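PDB 2RGQ: domain of Unknown Function with a Cystatin-Like Fold from Nostoc punctiforme, which is of unknown function but adopts a cystatin-like fold and carries a SnoaL-like domain of the NTF2 clan, whose pocket in relatives often binds small molecules. Local coordinates for residues Y82-T92 with S104-K113. Residues are numbered along the deposited sequence; the frame is centred on the assembly and turned at random.
Sequences YDEATMESYLT and SAFVKDQVRK
Phe-106, with CG anti to its backbone N (chi1 171°), and Tyr-90, with CG anti to its carbonyl carbon and beside the backbone N (chi1 -76°), turn their rings together on one face of the sheet. They meet edge against edge, Tyr-90 CE1 4.0 Å from Phe-106 CD1, while Phe-106 CZ rests 3.8 Å from Glu-88 CB. Flat aromatic rings suit a face on which a second subunit packs: Tyr-90 OH is hydrogen-bonded to its Asp-24, and its Arg-70 packs on Phe-106. On the other face, which helix 6-25 partly covers, small and branched apolar groups fit closely, Ala-85 CB lying 3.7 Å from Val-111 CG2. Amid them Asp-109 and Met-87, a selenomethionine, run side by side. The buried carboxylate is held mainly by a salt bridge from Asp-109 OD1 to Arg-123; a water bonded to Ser-89 OG lies 2.6 Å from Asp-109 OD2 and probably donates to it. Between the two faces, paired backbone bonds such as Val-111 N to Ala-85 O (2.9 Å) join the strands. At the end away from the hairpin's turn, the long side chain of Lys-113 bends at chi3; its NZ donates to Tyr-82 O (2.7 Å) and salt-bridges Asp-8. This is an antiparallel beta hairpin within the curved sheet of the cystatin-like, NTF2-type alpha+beta fold.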
loop_
_atom_site.group_PDB
_atom_site.type_symbol
_atom_site.label_atom_id
_atom_site.label_comp_id
_atom_site.label_asym_id
_atom_site.label_seq_id
_atom_site.Cartn_x
_atom_site.Cartn_y
_atom_site.Cartn_z
ATOM N N TYR B 82 18.074 -7.662 13.614
ATOM C CA TYR B 82 17.177 -7.229 14.705
ATOM C C TYR B 82 17.289 -5.776 15.174
ATOM O O TYR B 82 16.371 -5.288 15.870
ATOM C CB TYR B 82 17.328 -8.137 15.928
ATOM C CG TYR B 82 18.442 -7.710 16.867
ATOM C CD1 TYR B 82 19.756 -7.859 16.502
ATOM C CD2 TYR B 82 18.156 -7.166 18.122
ATOM C CE1 TYR B 82 20.788 -7.480 17.378
ATOM C CE2 TYR B 82 19.156 -6.795 19.026
ATOM C CZ TYR B 82 20.488 -6.934 18.640
ATOM O OH TYR B 82 21.491 -6.558 19.508
ATOM N N ASP B 83 18.366 -5.070 14.817
ATOM C CA ASP B 83 18.517 -3.691 15.264
ATOM C C ASP B 83 18.979 -2.672 14.267
ATOM O O ASP B 83 19.057 -1.525 14.614
ATOM C CB ASP B 83 19.385 -3.648 16.523
ATOM C CG ASP B 83 20.833 -4.080 16.295
ATOM O OD1 ASP B 83 21.169 -4.532 15.191
ATOM O OD2 ASP B 83 21.620 -3.996 17.285
ATOM N N GLU B 84 19.251 -3.075 13.031
ATOM C CA GLU B 84 19.629 -2.159 11.968
ATOM C C GLU B 84 19.038 -2.685 10.665
ATOM O O GLU B 84 19.171 -3.873 10.345
ATOM C CB GLU B 84 21.120 -2.073 11.825
ATOM C CG GLU B 84 21.864 -1.646 13.089
ATOM C CD GLU B 84 23.341 -1.465 12.821
ATOM O OE1 GLU B 84 23.697 -0.372 12.341
ATOM O OE2 GLU B 84 24.124 -2.412 13.109
ATOM N N ALA B 85 18.390 -1.823 9.926
ATOM C CA ALA B 85 17.775 -2.253 8.675
ATOM C C ALA B 85 17.651 -1.076 7.722
ATOM O O ALA B 85 17.908 0.091 8.082
ATOM C CB ALA B 85 16.406 -2.927 8.932
ATOM N N THR B 86 17.346 -1.422 6.475
ATOM C CA THR B 86 17.120 -0.468 5.422
ATOM C C THR B 86 15.801 -0.828 4.779
ATOM O O THR B 86 15.458 -2.010 4.704
ATOM C CB THR B 86 18.269 -0.448 4.379
ATOM O OG1 THR B 86 18.377 -1.743 3.776
ATOM C CG2 THR B 86 19.572 -0.094 5.028
HETATM N N MSE B 87 15.016 0.185 4.449
HETATM C CA MSE B 87 13.755 0.028 3.758
HETATM C C MSE B 87 13.787 0.838 2.483
HETATM O O MSE B 87 14.300 1.961 2.509
HETATM C CB MSE B 87 12.589 0.516 4.639
HETATM C CG MSE B 87 11.243 0.329 3.963
HETATM SE SE MSE B 87 9.747 0.621 5.136
HETATM C CE MSE B 87 10.035 2.364 5.754
ATOM N N GLU B 88 13.246 0.287 1.380
ATOM C CA GLU B 88 13.041 1.023 0.129
ATOM C C GLU B 88 11.542 0.989 -0.101
ATOM O O GLU B 88 10.893 -0.014 0.175
ATOM C CB GLU B 88 13.802 0.426 -1.058
ATOM C CG GLU B 88 15.271 0.253 -0.806
ATOM C CD GLU B 88 15.613 -1.038 -0.052
ATOM O OE1 GLU B 88 15.185 -2.141 -0.463
ATOM O OE2 GLU B 88 16.335 -0.963 0.976
ATOM N N SER B 89 10.970 2.060 -0.621
ATOM C CA SER B 89 9.542 2.111 -0.809
ATOM C C SER B 89 9.212 3.218 -1.795
ATOM O O SER B 89 10.101 3.972 -2.197
ATOM C CB SER B 89 8.840 2.376 0.514
ATOM O OG SER B 89 9.063 3.702 1.006
ATOM N N TYR B 90 7.934 3.294 -2.151
ATOM C CA TYR B 90 7.444 4.363 -2.965
ATOM C C TYR B 90 6.578 5.282 -2.163
ATOM O O TYR B 90 5.921 4.839 -1.258
ATOM C CB TYR B 90 6.580 3.835 -4.098
ATOM C CG TYR B 90 7.307 3.192 -5.251
ATOM C CD1 TYR B 90 8.694 3.258 -5.397
ATOM C CD2 TYR B 90 6.570 2.599 -6.259
ATOM C CE1 TYR B 90 9.314 2.752 -6.520
ATOM C CE2 TYR B 90 7.184 2.097 -7.388
ATOM C CZ TYR B 90 8.552 2.155 -7.499
ATOM O OH TYR B 90 9.192 1.660 -8.589
ATOM N N LEU B 91 6.550 6.537 -2.606
ATOM C CA LEU B 91 5.709 7.574 -2.060
ATOM C C LEU B 91 4.921 8.111 -3.226
ATOM O O LEU B 91 5.503 8.422 -4.285
ATOM C CB LEU B 91 6.526 8.688 -1.422
ATOM C CG LEU B 91 5.792 9.903 -0.830
ATOM C CD1 LEU B 91 4.842 9.455 0.242
ATOM C CD2 LEU B 91 6.810 10.937 -0.304
ATOM N N THR B 92 3.594 8.105 -3.100
ATOM C CA THR B 92 2.724 8.760 -4.075
ATOM C C THR B 92 1.878 9.788 -3.326
ATOM O O THR B 92 1.429 9.525 -2.203
ATOM C CB THR B 92 1.866 7.757 -4.855
ATOM O OG1 THR B 92 1.217 6.869 -3.928
ATOM C CG2 THR B 92 2.775 6.940 -5.805
ATOM N N SER B 104 5.322 12.071 -6.767
ATOM C CA SER B 104 5.760 10.733 -6.376
ATOM C C SER B 104 7.237 10.745 -6.054
ATOM O O SER B 104 7.949 11.666 -6.418
ATOM C CB SER B 104 5.464 9.686 -7.460
ATOM O OG SER B 104 6.124 9.935 -8.711
ATOM N N ALA B 105 7.706 9.696 -5.409
ATOM C CA ALA B 105 9.100 9.607 -5.035
ATOM C C ALA B 105 9.500 8.204 -4.702
ATOM O O ALA B 105 8.638 7.356 -4.413
ATOM C CB ALA B 105 9.406 10.527 -3.835
ATOM N N PHE B 106 10.800 7.969 -4.806
ATOM C CA PHE B 106 11.397 6.733 -4.351
ATOM C C PHE B 106 11.995 7.126 -2.986
ATOM O O PHE B 106 12.574 8.174 -2.875
ATOM C CB PHE B 106 12.460 6.250 -5.312
ATOM C CG PHE B 106 13.263 5.105 -4.783
ATOM C CD1 PHE B 106 12.747 3.838 -4.787
ATOM C CD2 PHE B 106 14.535 5.316 -4.253
ATOM C CE1 PHE B 106 13.489 2.771 -4.284
ATOM C CE2 PHE B 106 15.267 4.238 -3.732
ATOM C CZ PHE B 106 14.722 2.969 -3.771
ATOM N N VAL B 107 11.819 6.292 -1.980
ATOM C CA VAL B 107 12.278 6.584 -0.629
ATOM C C VAL B 107 13.191 5.498 -0.099
ATOM O O VAL B 107 12.857 4.319 -0.152
ATOM C CB VAL B 107 11.067 6.802 0.328
ATOM C CG1 VAL B 107 11.519 7.200 1.728
ATOM C CG2 VAL B 107 10.132 7.864 -0.200
ATOM N N LYS B 108 14.354 5.907 0.454
ATOM C CA LYS B 108 15.274 4.971 1.066
ATOM C C LYS B 108 15.424 5.353 2.545
ATOM O O LYS B 108 15.797 6.479 2.846
ATOM C CB LYS B 108 16.644 4.986 0.387
ATOM C CG LYS B 108 17.505 3.826 0.866
ATOM C CD LYS B 108 19.003 3.957 0.538
ATOM C CE LYS B 108 19.799 3.105 1.554
ATOM N NZ LYS B 108 19.637 3.608 2.986
ATOM N N ASP B 109 15.172 4.399 3.432
ATOM C CA ASP B 109 15.237 4.610 4.893
ATOM C C ASP B 109 16.283 3.733 5.555
ATOM O O ASP B 109 16.434 2.571 5.204
ATOM C CB ASP B 109 13.879 4.323 5.552
ATOM C CG ASP B 109 12.789 5.264 5.088
ATOM O OD1 ASP B 109 13.036 6.484 5.195
ATOM O OD2 ASP B 109 11.669 4.802 4.702
ATOM N N GLN B 110 17.087 4.320 6.439
ATOM C CA GLN B 110 17.970 3.547 7.307
ATOM C C GLN B 110 17.265 3.651 8.655
ATOM O O GLN B 110 16.943 4.791 9.108
ATOM C CB GLN B 110 19.352 4.157 7.409
ATOM C CG GLN B 110 20.119 4.221 6.111
ATOM C CD GLN B 110 21.450 4.916 6.270
ATOM O OE1 GLN B 110 21.814 5.354 7.369
ATOM N NE2 GLN B 110 22.196 5.029 5.168
ATOM N N VAL B 111 17.013 2.511 9.298
ATOM C CA VAL B 111 16.287 2.471 10.547
ATOM C C VAL B 111 17.129 1.725 11.592
ATOM O O VAL B 111 18.033 0.975 11.237
ATOM C CB VAL B 111 14.911 1.832 10.444
ATOM C CG1 VAL B 111 13.968 2.706 9.513
ATOM C CG2 VAL B 111 15.024 0.332 10.027
ATOM N N ARG B 112 16.865 2.022 12.848
ATOM C CA ARG B 112 17.610 1.427 13.960
ATOM C C ARG B 112 16.709 1.184 15.145
ATOM O O ARG B 112 15.804 1.990 15.432
ATOM C CB ARG B 112 18.749 2.345 14.349
ATOM C CG ARG B 112 19.732 1.813 15.420
ATOM C CD ARG B 112 20.818 2.831 15.686
ATOM N NE ARG B 112 21.582 3.131 14.461
ATOM C CZ ARG B 112 22.289 4.239 14.228
ATOM N NH1 ARG B 112 22.394 5.165 15.119
ATOM N NH2 ARG B 112 22.940 4.398 13.107
ATOM N N LYS B 113 16.971 0.073 15.833
ATOM C CA LYS B 113 16.250 -0.257 17.067
ATOM C C LYS B 113 17.072 0.346 18.201
ATOM O O LYS B 113 18.220 -0.028 18.399
ATOM C CB LYS B 113 16.095 -1.741 17.216
ATOM C CG LYS B 113 15.348 -2.164 18.437
ATOM C CD LYS B 113 15.120 -3.650 18.487
ATOM C CE LYS B 113 14.030 -4.092 17.538
ATOM N NZ LYS B 113 14.083 -5.601 17.343
HETATM O O HOH W 1 21.926 1.649 11.883
HETATM O O HOH W 2 11.566 3.463 2.489
#